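Local coordinates for protein threonine--tRNA ligase catalytic subunit (Aeropyrum pernix, PDB 3A32) that probably charges tRNA(Thr) with threonine in two steps, using ATP to form threonyl-adenylate and one zinc ion per subunit, but lacks the domain for removing mischarged serine, at residues 60-63 with 64-68; 119-122 with 123-127; 180-183 with 184-187; 208-211 with 212-215; 285-288 with 289-293. All coordinates share one frame; numbering follows the deposited sequence.

Contact 1 (60-63 with 64-68)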
loop_
_atom_site.group_PDB
_atom_site.type_symbol
_atom_site.label_atom_id
_atom_site.label_comp_id
_atom_site.label_asym_id
_atom_site.label_seq_id
_atom_site.Cartn_x
_atom_site.Cartn_y
_atom_site.Cartn_z
ATOM N N ALA A 60 5.938 -4.171 4.449
ATOM C CA ALA A 60 4.871 -5.059 4.880
ATOM C C ALA A 60 5.275 -6.536 4.794
ATOM O O ALA A 60 5.168 -7.268 5.776
ATOM C CB ALA A 60 3.547 -4.799 4.085
ATOM N N LYS A 61 5.745 -6.964 3.630
ATOM C CA LYS A 61 6.205 -8.347 3.431
ATOM C C LYS A 61 7.405 -8.730 4.278
ATOM O O LYS A 61 7.439 -9.865 4.799
ATOM C CB LYS A 61 6.471 -8.638 1.938
ATOM C CG LYS A 61 5.191 -8.530 1.073
ATOM C CD LYS A 61 5.451 -8.596 -0.428
ATOM C CE LYS A 61 4.115 -8.576 -1.144
ATOM N NZ LYS A 61 4.236 -8.619 -2.634
ATOM N N PHE A 62 8.378 -7.814 4.415
ATOM C CA PHE A 62 9.516 -8.018 5.340
ATOM C C PHE A 62 9.038 -8.307 6.767
ATOM O O PHE A 62 9.485 -9.268 7.404
ATOM C CB PHE A 62 10.489 -6.836 5.352
ATOM C CG PHE A 62 11.585 -6.962 6.418
ATOM C CD1 PHE A 62 12.551 -7.989 6.341
ATOM C CD2 PHE A 62 11.648 -6.066 7.486
ATOM C CE1 PHE A 62 13.548 -8.122 7.337
ATOM C CE2 PHE A 62 12.621 -6.184 8.487
ATOM C CZ PHE A 62 13.595 -7.212 8.403
ATOM N N HIS A 63 8.083 -7.496 7.242
ATOM C CA HIS A 63 7.526 -7.703 8.555
ATOM C C HIS A 63 6.700 -8.943 8.694
ATOM O O HIS A 63 6.836 -9.662 9.685
ATOM C CB HIS A 63 6.816 -6.447 9.024
ATOM C CG HIS A 63 7.784 -5.371 9.417
ATOM N ND1 HIS A 63 8.378 -4.526 8.502
ATOM C CD2 HIS A 63 8.299 -5.041 10.623
ATOM C CE1 HIS A 63 9.156 -3.669 9.139
ATOM N NE2 HIS A 63 9.171 -3.995 10.420
ATOM N N ALA A 64 5.880 -9.244 7.699
ATOM C CA ALA A 64 5.130 -10.508 7.733
ATOM C C ALA A 64 6.051 -11.785 7.812
ATOM O O ALA A 64 5.756 -12.733 8.552
ATOM C CB ALA A 64 4.159 -10.568 6.607
ATOM N N ARG A 65 7.188 -11.773 7.119
ATOM C CA ARG A 65 8.157 -12.868 7.141
ATOM C C ARG A 65 8.948 -13.034 8.458
ATOM O O ARG A 65 9.468 -14.115 8.744
ATOM C CB ARG A 65 9.146 -12.644 5.991
ATOM C CG ARG A 65 8.492 -12.984 4.668
ATOM C CD ARG A 65 9.094 -12.310 3.485
ATOM N NE ARG A 65 10.508 -12.634 3.272
ATOM C CZ ARG A 65 10.970 -13.770 2.738
ATOM N NH1 ARG A 65 10.126 -14.736 2.362
ATOM N NH2 ARG A 65 12.294 -13.921 2.578
ATOM N N ARG A 66 9.063 -11.941 9.209
ATOM C CA ARG A 66 9.666 -11.865 10.505
ATOM C C ARG A 66 8.653 -12.096 11.649
ATOM O O ARG A 66 9.020 -11.988 12.794
ATOM C CB ARG A 66 10.311 -10.457 10.682
ATOM C CG ARG A 66 11.430 -10.073 9.657
ATOM C CD ARG A 66 12.723 -10.889 9.797
ATOM N NE ARG A 66 13.216 -10.718 11.157
ATOM C CZ ARG A 66 14.433 -11.059 11.621
ATOM N NH1 ARG A 66 15.348 -11.607 10.820
ATOM N NH2 ARG A 66 14.727 -10.821 12.907
ATOM N N GLY A 67 7.396 -12.384 11.341
ATOM C CA GLY A 67 6.438 -12.773 12.355
ATOM C C GLY A 67 5.476 -11.699 12.839
ATOM O O GLY A 67 4.798 -11.898 13.874
ATOM N N TYR A 68 5.419 -10.567 12.139
ATOM C CA TYR A 68 4.487 -9.505 12.485
ATOM C C TYR A 68 3.241 -9.719 11.691
ATOM O O TYR A 68 3.281 -10.070 10.540
ATOM C CB TYR A 68 5.008 -8.099 12.111
ATOM C CG TYR A 68 6.229 -7.599 12.868
ATOM C CD1 TYR A 68 6.124 -6.605 13.858
ATOM C CD2 TYR A 68 7.525 -8.094 12.543
ATOM C CE1 TYR A 68 7.252 -6.155 14.528
ATOM C CE2 TYR A 68 8.665 -7.653 13.210
ATOM C CZ TYR A 68 8.530 -6.690 14.191
ATOM O OH TYR A 68 9.684 -6.260 14.803
#
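His63 and Tyr68 meet where helix 48-65 ends in a Schellman motif, the classic way of turning a chain out of an alpha-helix through a residue of positive phi, here Gly67. The outer bond of the motif runs from Tyr68 N to His63 O (3.0 Å), and the inner one from Gly67 N back to Ala64 O (3.3 Å). This reversal brings Tyr68 beside the last turn, and the imidazole of His63 presents its edge to the phenol in a T-shaped pair, planes at 74°. His63 CD2 stands over the centre of the Tyr68 ring, 3.6 Å above its plane. The imidazole is also held by Leu59 O at ND1 and by Arg311 at NE2, so it is gripped at both nitrogens. Ala64, still helical, gives its N-H to Ala60 O (2.8 Å), and its methyl packs on Pro464 of the second subunit. One turn along from Phe62, Arg66 runs beside it in the same direction. With Phe62 CG anti to the backbone N (chi1 174°), the phenyl lies alongside the arginine's aliphatic part, and a CH-pi contact places Arg66 CG over the ring face, 3.9 Å from the Phe62 centroid.

Contact 2 (119-122 with 123-127)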
loop_
_atom_site.group_PDB
_atom_site.type_symbol
_atom_site.label_atom_id
_atom_site.label_comp_id
_atom_site.label_asym_id
_atom_site.label_seq_id
_atom_site.Cartn_x
_atom_site.Cartn_y
_atom_site.Cartn_z
ATOM N N PHE A 119 -5.198 -6.112 19.175
ATOM C CA PHE A 119 -4.834 -7.078 20.212
ATOM C C PHE A 119 -6.050 -7.461 21.100
ATOM O O PHE A 119 -6.356 -8.630 21.268
ATOM C CB PHE A 119 -3.712 -6.537 21.089
ATOM C CG PHE A 119 -3.395 -7.422 22.293
ATOM C CD1 PHE A 119 -2.704 -8.623 22.127
ATOM C CD2 PHE A 119 -3.761 -7.029 23.590
ATOM C CE1 PHE A 119 -2.385 -9.452 23.245
ATOM C CE2 PHE A 119 -3.461 -7.848 24.717
ATOM C CZ PHE A 119 -2.764 -9.070 24.529
ATOM N N LEU A 120 -6.745 -6.462 21.635
ATOM C CA LEU A 120 -7.881 -6.717 22.507
ATOM C C LEU A 120 -8.962 -7.503 21.820
ATOM O O LEU A 120 -9.550 -8.378 22.440
ATOM C CB LEU A 120 -8.435 -5.432 23.136
ATOM C CG LEU A 120 -7.509 -4.813 24.191
ATOM C CD1 LEU A 120 -8.006 -3.449 24.638
ATOM C CD2 LEU A 120 -7.233 -5.789 25.428
ATOM N N ASN A 121 -9.236 -7.209 20.555
ATOM C CA ASN A 121 -10.276 -7.969 19.836
ATOM C C ASN A 121 -9.904 -9.463 19.679
ATOM O O ASN A 121 -10.762 -10.309 19.819
ATOM C CB ASN A 121 -10.608 -7.336 18.469
ATOM C CG ASN A 121 -11.607 -8.157 17.683
ATOM O OD1 ASN A 121 -12.767 -8.324 18.097
ATOM N ND2 ASN A 121 -11.168 -8.680 16.536
ATOM N N GLU A 122 -8.624 -9.753 19.403
ATOM C CA GLU A 122 -8.155 -11.115 19.193
ATOM C C GLU A 122 -8.150 -11.895 20.493
ATOM O O GLU A 122 -8.404 -13.101 20.497
ATOM C CB GLU A 122 -6.762 -11.161 18.525
ATOM C CG GLU A 122 -6.703 -10.408 17.202
ATOM C CD GLU A 122 -7.449 -11.082 16.012
ATOM O OE1 GLU A 122 -8.017 -12.169 16.148
ATOM O OE2 GLU A 122 -7.484 -10.496 14.923
ATOM N N VAL A 123 -7.865 -11.209 21.604
ATOM C CA VAL A 123 -7.943 -11.863 22.898
ATOM C C VAL A 123 -9.401 -12.212 23.202
ATOM O O VAL A 123 -9.694 -13.319 23.646
ATOM C CB VAL A 123 -7.188 -11.031 24.017
ATOM C CG1 VAL A 123 -7.463 -11.584 25.478
ATOM C CG2 VAL A 123 -5.726 -11.016 23.716
ATOM N N ALA A 124 -10.332 -11.300 22.942
ATOM C CA ALA A 124 -11.740 -11.596 23.211
ATOM C C ALA A 124 -12.234 -12.838 22.420
ATOM O O ALA A 124 -12.903 -13.686 22.960
ATOM C CB ALA A 124 -12.612 -10.389 22.934
ATOM N N LYS A 125 -11.865 -12.928 21.141
ATOM C CA LYS A 125 -12.232 -14.015 20.243
ATOM C C LYS A 125 -11.508 -15.350 20.529
ATOM O O LYS A 125 -12.158 -16.401 20.541
ATOM C CB LYS A 125 -11.966 -13.540 18.821
ATOM C CG LYS A 125 -12.933 -12.389 18.413
ATOM C CD LYS A 125 -12.670 -11.884 17.008
ATOM C CE LYS A 125 -12.996 -12.979 16.003
ATOM N NZ LYS A 125 -12.812 -12.547 14.597
ATOM N N HIS A 126 -10.176 -15.307 20.771
ATOM C CA HIS A 126 -9.337 -16.510 20.844
ATOM C C HIS A 126 -8.626 -16.732 22.161
ATOM O O HIS A 126 -8.099 -17.808 22.387
ATOM C CB HIS A 126 -8.365 -16.570 19.641
ATOM C CG HIS A 126 -9.066 -16.361 18.329
ATOM N ND1 HIS A 126 -10.018 -17.236 17.849
ATOM C CD2 HIS A 126 -9.044 -15.319 17.460
ATOM C CE1 HIS A 126 -10.523 -16.767 16.725
ATOM N NE2 HIS A 126 -9.940 -15.613 16.461
ATOM N N ARG A 127 -8.626 -15.728 23.032
ATOM C CA ARG A 127 -8.047 -15.861 24.381
ATOM C C ARG A 127 -6.594 -16.277 24.227
ATOM O O ARG A 127 -5.912 -15.779 23.313
ATOM C CB ARG A 127 -8.844 -16.857 25.241
ATOM C CG ARG A 127 -10.368 -16.658 25.158
ATOM C CD ARG A 127 -11.051 -16.745 26.518
ATOM N NE ARG A 127 -12.408 -16.173 26.454
ATOM C CZ ARG A 127 -12.709 -14.871 26.318
ATOM N NH1 ARG A 127 -11.754 -13.940 26.220
ATOM N NH2 ARG A 127 -13.984 -14.494 26.275
HETATM O O HOH W 1 -12.695 -9.677 14.271
HETATM O O HOH W 2 -9.989 -13.514 15.007
#
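Phe119 receives Val123 over one face of its ring. The branch that touches is Val123 CG2, 3.9 Å from the Phe119 centroid in a CH-pi contact, displaced toward the rim near CZ. Phe119 CG is anti to the backbone N (chi1 173°), which swings the phenyl along the helix toward the following turn, while the edge-to-face partner Phe134 also meets the ring. Leu120 joins the next turn through its carbonyl, which accepts Ala124 N; its side chain turns elsewhere, to Leu293 and to Val26 of the second subunit. These residues belong to the last turns of helix 112-126, whose first residue, Cys112, is a zinc ligand; the contact lies at the far end, where i to i+4 pairs line up along the helix. Asn121 illustrates a polar version of that spacing. Its amide lies across the lysine chain, Asn121 ND2 being 3.6 Å from Lys125 CD, and a water that accepts from both Asn121 ND2 (2.9 Å) and Lys125 NZ (2.9 Å) bridges the two ends. Lys125 NZ also donates to Tyr14 O of the second subunit. Glu122 bends at chi2 (-72°) and runs beside His126, its carboxylate nearly coplanar with the imidazole at 16°. Glu122 OE1 approaches the ring edge 3.6 Å from His126 CD2, a contact without a direct hydrogen bond. A second water makes the connection instead, donating to Glu122 OE1 (2.6 Å), accepting from Lys125 NZ and bonding to His126 NE2 (2.6 Å).

Contact 3 (180-183 with 184-187)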
loop_
_atom_site.group_PDB
_atom_site.type_symbol
_atom_site.label_atom_id
_atom_site.label_comp_id
_atom_site.label_asym_id
_atom_site.label_seq_id
_atom_site.Cartn_x
_atom_site.Cartn_y
_atom_site.Cartn_z
ATOM N N ASP A 180 16.230 -8.701 18.151
ATOM C CA ASP A 180 15.687 -8.974 16.844
ATOM C C ASP A 180 15.289 -7.719 16.084
ATOM O O ASP A 180 15.456 -7.674 14.848
ATOM C CB ASP A 180 14.470 -9.895 16.947
ATOM C CG ASP A 180 14.862 -11.380 17.297
ATOM O OD1 ASP A 180 16.055 -11.732 17.306
ATOM O OD2 ASP A 180 13.948 -12.192 17.552
ATOM N N VAL A 181 14.777 -6.714 16.815
ATOM C CA VAL A 181 14.393 -5.429 16.191
ATOM C C VAL A 181 15.632 -4.734 15.710
ATOM O O VAL A 181 15.631 -4.219 14.594
ATOM C CB VAL A 181 13.528 -4.522 17.103
ATOM C CG1 VAL A 181 13.312 -3.117 16.459
ATOM C CG2 VAL A 181 12.160 -5.197 17.349
ATOM N N PHE A 182 16.715 -4.790 16.501
ATOM C CA PHE A 182 17.971 -4.302 15.979
ATOM C C PHE A 182 18.337 -5.038 14.691
ATOM O O PHE A 182 18.769 -4.404 13.725
ATOM C CB PHE A 182 19.152 -4.409 16.977
ATOM C CG PHE A 182 20.490 -4.139 16.323
ATOM C CD1 PHE A 182 20.954 -2.839 16.164
ATOM C CD2 PHE A 182 21.257 -5.172 15.831
ATOM C CE1 PHE A 182 22.192 -2.576 15.529
ATOM C CE2 PHE A 182 22.487 -4.915 15.187
ATOM C CZ PHE A 182 22.938 -3.609 15.045
ATOM N N GLU A 183 18.183 -6.369 14.676
ATOM C CA GLU A 183 18.588 -7.170 13.499
ATOM C C GLU A 183 17.701 -6.827 12.284
ATOM O O GLU A 183 18.167 -6.793 11.169
ATOM C CB GLU A 183 18.558 -8.680 13.789
ATOM C CG GLU A 183 19.642 -9.177 14.736
ATOM C CD GLU A 183 21.060 -9.292 14.110
ATOM O OE1 GLU A 183 21.559 -8.333 13.508
ATOM O OE2 GLU A 183 21.688 -10.368 14.225
ATOM N N GLU A 184 16.430 -6.543 12.534
ATOM C CA GLU A 184 15.535 -6.075 11.486
ATOM C C GLU A 184 15.982 -4.737 10.880
ATOM O O GLU A 184 16.009 -4.580 9.676
ATOM C CB GLU A 184 14.111 -5.985 12.066
ATOM C CG GLU A 184 13.535 -7.362 12.306
ATOM C CD GLU A 184 12.366 -7.397 13.216
ATOM O OE1 GLU A 184 11.814 -6.349 13.614
ATOM O OE2 GLU A 184 11.967 -8.524 13.528
ATOM N N MET A 185 16.350 -3.786 11.736
ATOM C CA MET A 185 16.803 -2.465 11.308
ATOM C C MET A 185 18.029 -2.581 10.391
ATOM O O MET A 185 18.090 -1.951 9.321
ATOM C CB MET A 185 17.083 -1.591 12.552
ATOM C CG MET A 185 17.632 -0.170 12.242
ATOM S SD MET A 185 19.396 -0.218 11.807
ATOM C CE MET A 185 20.164 -1.184 13.133
ATOM N N LYS A 186 18.988 -3.409 10.807
ATOM C CA LYS A 186 20.196 -3.645 10.034
ATOM C C LYS A 186 19.945 -4.258 8.631
ATOM O O LYS A 186 20.527 -3.805 7.622
ATOM C CB LYS A 186 21.123 -4.517 10.867
ATOM C CG LYS A 186 22.406 -4.947 10.177
ATOM C CD LYS A 186 23.352 -5.390 11.220
ATOM C CE LYS A 186 24.787 -5.549 10.700
ATOM N NZ LYS A 186 24.908 -6.500 9.525
ATOM N N LEU A 187 19.110 -5.308 8.579
ATOM C CA LEU A 187 18.657 -5.916 7.310
ATOM C C LEU A 187 17.998 -4.905 6.336
ATOM O O LEU A 187 18.313 -4.923 5.133
ATOM C CB LEU A 187 17.678 -7.078 7.583
ATOM C CG LEU A 187 18.175 -8.381 8.238
ATOM C CD1 LEU A 187 16.992 -9.237 8.721
ATOM C CD2 LEU A 187 19.062 -9.166 7.289
#
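Glu184 N donates to Asp180 O (2.8 Å), the shortest of four successive i to i+4 bonds, which continue with Met185 to Val181, Lys186 to Phe182 and Leu187 to Glu183. The last of these is nearly straight, 172° at the hydrogen. Around this backbone core the charged side chains find their partners beyond this stretch of helix. Glu184 extends back along the helix, its CG 3.2 Å from Asp180 O, so that its carboxylate reaches Val181, OE1 lying 3.9 Å from Val181 CG2; OE1 probably hydrogen-bonds with Tyr68 OH. Glu183 bends at chi2 and runs beside Lys186, yet the two charges stay 5.5 Å apart, Glu183 OE1 to Lys186 NZ. Each pairs elsewhere: Glu183 with Lys242 and Tyr243, Lys186 with Glu190. All this takes place mid-way along helix 174-191, which packs on the mixed, largely antiparallel sheet that is the hallmark of the class II synthetase catalytic domain. The face toward the sheet is largely apolar. Val181 and Met185 both rest on Phe263 and Leu313, while Phe182 reaches Phe263 and Phe202. Within the helix, Met185 curls at chi2 and chi3 (-77° and -50°), bringing its methyl obliquely against the phenyl, with Met185 CE 3.4 Å from Phe182 CE1. Farther round the same ring, the aliphatic chain of the lysine passes more loosely, Lys186 CD standing 4.1 Å from Phe182 CE2.

Contact 4 (208-211 with 212-215)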
loop_
_atom_site.group_PDB
_atom_site.type_symbol
_atom_site.label_atom_id
_atom_site.label_comp_id
_atom_site.label_asym_id
_atom_site.label_seq_id
_atom_site.Cartn_x
_atom_site.Cartn_y
_atom_site.Cartn_z
ATOM N N MET A 208 17.508 6.148 29.791
ATOM C CA MET A 208 17.036 5.425 30.973
ATOM C C MET A 208 16.409 6.375 31.986
ATOM O O MET A 208 16.481 7.573 31.807
ATOM C CB MET A 208 18.209 4.680 31.628
ATOM C CG MET A 208 19.098 3.926 30.688
ATOM S SD MET A 208 18.196 2.608 29.816
ATOM C CE MET A 208 19.370 1.250 29.959
ATOM N N SER A 209 15.788 5.824 33.041
ATOM C CA SER A 209 15.303 6.612 34.173
ATOM C C SER A 209 16.440 7.202 34.966
ATOM O O SER A 209 17.596 6.802 34.831
ATOM C CB SER A 209 14.487 5.777 35.162
ATOM O OG SER A 209 15.299 4.775 35.735
ATOM N N ASP A 210 16.070 8.190 35.771
ATOM C CA ASP A 210 16.794 8.530 36.989
ATOM C C ASP A 210 16.045 7.749 38.063
ATOM O O ASP A 210 14.863 7.978 38.290
ATOM C CB ASP A 210 16.701 10.035 37.240
ATOM C CG ASP A 210 17.529 10.511 38.465
ATOM O OD1 ASP A 210 17.728 9.775 39.494
ATOM O OD2 ASP A 210 17.952 11.679 38.367
ATOM N N LYS A 211 16.718 6.793 38.687
ATOM C CA LYS A 211 16.081 5.945 39.701
ATOM C C LYS A 211 15.429 6.727 40.865
ATOM O O LYS A 211 14.405 6.257 41.410
ATOM C CB LYS A 211 17.081 4.916 40.276
ATOM C CG LYS A 211 17.351 3.768 39.303
ATOM C CD LYS A 211 17.221 2.371 39.959
ATOM C CE LYS A 211 17.082 1.267 38.863
ATOM N NZ LYS A 211 16.094 1.668 37.755
ATOM N N SER A 212 16.001 7.892 41.227
ATOM C CA SER A 212 15.457 8.715 42.325
ATOM C C SER A 212 14.101 9.333 41.976
ATOM O O SER A 212 13.454 9.948 42.837
ATOM C CB SER A 212 16.397 9.881 42.674
ATOM O OG SER A 212 17.780 9.493 42.712
ATOM N N LEU A 213 13.696 9.243 40.707
ATOM C CA LEU A 213 12.520 9.952 40.229
ATOM C C LEU A 213 11.401 8.985 39.796
ATOM O O LEU A 213 10.395 9.387 39.208
ATOM C CB LEU A 213 12.927 10.888 39.066
ATOM C CG LEU A 213 13.996 11.971 39.372
ATOM C CD1 LEU A 213 14.236 12.889 38.153
ATOM C CD2 LEU A 213 13.603 12.776 40.597
ATOM N N ILE A 214 11.590 7.700 40.070
ATOM C CA ILE A 214 10.550 6.728 39.727
ATOM C C ILE A 214 9.343 6.950 40.653
ATOM O O ILE A 214 9.501 7.196 41.852
ATOM C CB ILE A 214 11.094 5.279 39.746
ATOM C CG1 ILE A 214 12.132 5.113 38.610
ATOM C CG2 ILE A 214 9.937 4.263 39.631
ATOM C CD1 ILE A 214 12.761 3.749 38.585
ATOM N N GLY A 215 8.154 6.923 40.074
ATOM C CA GLY A 215 6.947 7.214 40.807
ATOM C C GLY A 215 6.534 8.650 40.614
ATOM O O GLY A 215 5.380 8.983 40.842
#
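Asp210 reaches forward over Ser212 and Leu213, and its side chain can be followed atom by atom. CB leans on the leucine, 3.9 Å from Leu213 CD1. With CG anti to the backbone N (chi1 -176°), the carboxylate is carried toward Ser212 and Leu213; CG itself is 3.9 Å from Leu213 CG, the two side chains crossing at a slant. At the tip the oxygens part company. OD2 merely grazes Leu213 CD1, whereas OD1 accepts Ser212 N at 3.1 Å, the donor coming in on the anti side, 30° out of the carboxylate plane. This closes an Asx turn. The Ser212 hydroxyl adds a weak bond to the same atom, OG to Asp210 OD1 being 3.2 Å. Beneath, Leu213 N donates to Asp210 O (3.0 Å) from above the carbonyl plane, as the chain winds into the short 3-10 turn that follows strand 202-207. Alongside, Lys211 runs beside Ile214 and ends in a salt bridge to Glu229 of helix 222-243. Crystal neighbours touch several of these residues, so details of this surface loop may owe something to the lattice. Chemically, one carboxylate oxygen gathers an amide N-H and, weakly, a hydroxyl, which would probably ease its negative charge.

Contact 5 (285-288 with 289-293)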
loop_
_atom_site.group_PDB
_atom_site.type_symbol
_atom_site.label_atom_id
_atom_site.label_comp_id
_atom_site.label_asym_id
_atom_site.label_seq_id
_atom_site.Cartn_x
_atom_site.Cartn_y
_atom_site.Cartn_z
ATOM N N PHE A 285 4.876 1.973 29.976
ATOM C CA PHE A 285 4.294 1.548 31.278
ATOM C C PHE A 285 2.921 2.204 31.463
ATOM O O PHE A 285 2.122 1.808 32.310
ATOM C CB PHE A 285 5.254 1.937 32.412
ATOM C CG PHE A 285 6.621 1.301 32.262
ATOM C CD1 PHE A 285 6.742 -0.016 31.732
ATOM C CD2 PHE A 285 7.766 1.976 32.627
ATOM C CE1 PHE A 285 7.968 -0.600 31.572
ATOM C CE2 PHE A 285 9.035 1.362 32.497
ATOM C CZ PHE A 285 9.138 0.097 31.962
ATOM N N ASN A 286 2.647 3.173 30.606
ATOM C CA ASN A 286 1.400 3.864 30.574
ATOM C C ASN A 286 0.282 3.045 29.902
ATOM O O ASN A 286 -0.772 2.830 30.523
ATOM C CB ASN A 286 1.605 5.214 29.885
ATOM C CG ASN A 286 0.326 6.052 29.827
ATOM O OD1 ASN A 286 -0.338 6.280 30.846
ATOM N ND2 ASN A 286 0.006 6.558 28.628
ATOM N N LEU A 287 0.507 2.614 28.649
ATOM C CA LEU A 287 -0.511 1.925 27.824
ATOM C C LEU A 287 -1.050 0.646 28.448
ATOM O O LEU A 287 -2.235 0.408 28.374
ATOM C CB LEU A 287 0.009 1.616 26.385
ATOM C CG LEU A 287 0.064 2.682 25.276
ATOM C CD1 LEU A 287 0.648 2.165 23.926
ATOM C CD2 LEU A 287 -1.283 3.483 25.071
ATOM N N PRO A 288 -0.179 -0.217 29.009
ATOM C CA PRO A 288 -0.718 -1.415 29.673
ATOM C C PRO A 288 -1.584 -1.150 30.909
ATOM O O PRO A 288 -2.392 -2.019 31.298
ATOM C CB PRO A 288 0.534 -2.211 30.075
ATOM C CG PRO A 288 1.680 -1.253 29.984
ATOM C CD PRO A 288 1.299 -0.194 28.997
ATOM N N ARG A 289 -1.387 0.016 31.537
ATOM C CA ARG A 289 -2.284 0.507 32.592
ATOM C C ARG A 289 -3.588 1.073 31.976
ATOM O O ARG A 289 -4.695 0.676 32.366
ATOM C CB ARG A 289 -1.568 1.560 33.489
ATOM C CG ARG A 289 -0.600 0.921 34.537
ATOM C CD ARG A 289 0.159 1.995 35.363
ATOM N NE ARG A 289 0.960 1.415 36.444
ATOM C CZ ARG A 289 2.173 0.907 36.294
ATOM N NH1 ARG A 289 2.761 0.889 35.094
ATOM N NH2 ARG A 289 2.781 0.375 37.339
ATOM N N ARG A 290 -3.462 1.995 31.023
ATOM C CA ARG A 290 -4.637 2.661 30.455
ATOM C C ARG A 290 -5.610 1.717 29.714
ATOM O O ARG A 290 -6.832 1.889 29.800
ATOM C CB ARG A 290 -4.204 3.819 29.556
ATOM C CG ARG A 290 -3.456 4.932 30.291
ATOM C CD ARG A 290 -4.321 5.635 31.318
ATOM N NE ARG A 290 -5.231 6.650 30.745
ATOM C CZ ARG A 290 -6.417 7.017 31.280
ATOM N NH1 ARG A 290 -6.880 6.451 32.409
ATOM N NH2 ARG A 290 -7.168 7.939 30.683
ATOM N N PHE A 291 -5.069 0.718 29.024
ATOM C CA PHE A 291 -5.877 -0.282 28.311
ATOM C C PHE A 291 -5.983 -1.615 29.057
ATOM O O PHE A 291 -6.428 -2.596 28.480
ATOM C CB PHE A 291 -5.270 -0.554 26.935
ATOM C CG PHE A 291 -5.543 0.536 25.933
ATOM C CD1 PHE A 291 -6.744 0.558 25.220
ATOM C CD2 PHE A 291 -4.619 1.562 25.741
ATOM C CE1 PHE A 291 -6.989 1.557 24.295
ATOM C CE2 PHE A 291 -4.863 2.571 24.832
ATOM C CZ PHE A 291 -6.043 2.576 24.114
ATOM N N ARG A 292 -5.526 -1.649 30.314
ATOM C CA ARG A 292 -5.697 -2.777 31.194
ATOM C C ARG A 292 -5.071 -4.043 30.625
ATOM O O ARG A 292 -5.617 -5.147 30.774
ATOM C CB ARG A 292 -7.183 -2.927 31.561
ATOM C CG ARG A 292 -7.661 -1.711 32.391
ATOM C CD ARG A 292 -9.142 -1.454 32.174
ATOM N NE ARG A 292 -9.664 -0.208 32.773
ATOM C CZ ARG A 292 -10.966 0.060 32.901
ATOM N NH1 ARG A 292 -11.870 -0.826 32.504
ATOM N NH2 ARG A 292 -11.378 1.203 33.434
ATOM N N LEU A 293 -3.886 -3.885 30.028
ATOM C CA LEU A 293 -3.177 -4.997 29.392
ATOM C C LEU A 293 -2.515 -5.943 30.369
ATOM O O LEU A 293 -2.408 -7.145 30.092
ATOM C CB LEU A 293 -2.155 -4.488 28.368
ATOM C CG LEU A 293 -2.739 -3.561 27.265
ATOM C CD1 LEU A 293 -1.682 -3.247 26.230
ATOM C CD2 LEU A 293 -4.045 -4.212 26.631
#
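Leu287 and Phe291 form the dense side of this one-turn helix. They run side by side, with Leu287 CD2 meeting the edge of the phenyl 3.7 Å from Phe291 CE2. Next to them, Leu293 folds back over the proline, its CB 3.6 Å from Pro288 CA. Ile116 of helix 112-126 meets Leu287, Phe291 and Leu293 from without. Leu287 also packs on the zinc ligand His310; the side chain of Leu287 is about 5 Å from the zinc ion. The other side carries exposed arginines and is held by polar threads. Arg289, extended from CG to NE (chi2 177°), reaches back to the turn's beginning, where NH1 donates to Phe285 O (3.0 Å), which lies in the guanidinium plane; Glu224 forms a salt bridge with that same NH1. Arg290 crosses Asn286 with only its aliphatic part in touch, CG lying 3.4 Å from Asn286 OD1, before its NH2 finds Lys83 O. The helix then closes with Leu293 N to Pro288 O (2.7 Å) and Arg292 N to Arg289 O (3.2 Å), the paired bonds of a Schellman motif with Arg292, at positive phi, as its C-prime residue.

All five contacts are local and follow one another in series along the chain, from helix 48-65 through helices 112-126 and 174-191 and the loop after strand 202-207 to helix 287-290; contacts 2 to 5 fall in the class II core range. Two pairs touch. Contacts 1 and 3, centres 12 Å apart, join helix 48-65 to helix 174-191 through Tyr68 and Glu184. Contacts 2 and 5, centres 16 Å apart, meet where Leu120 packs on Leu293. Contact 4 stands at the periphery, 19 Å between centres from contact 5. Contacts 1, 2 and 5 also touch the second subunit, so the interface runs along parts of the protein that include contact 5, the one beside the zinc.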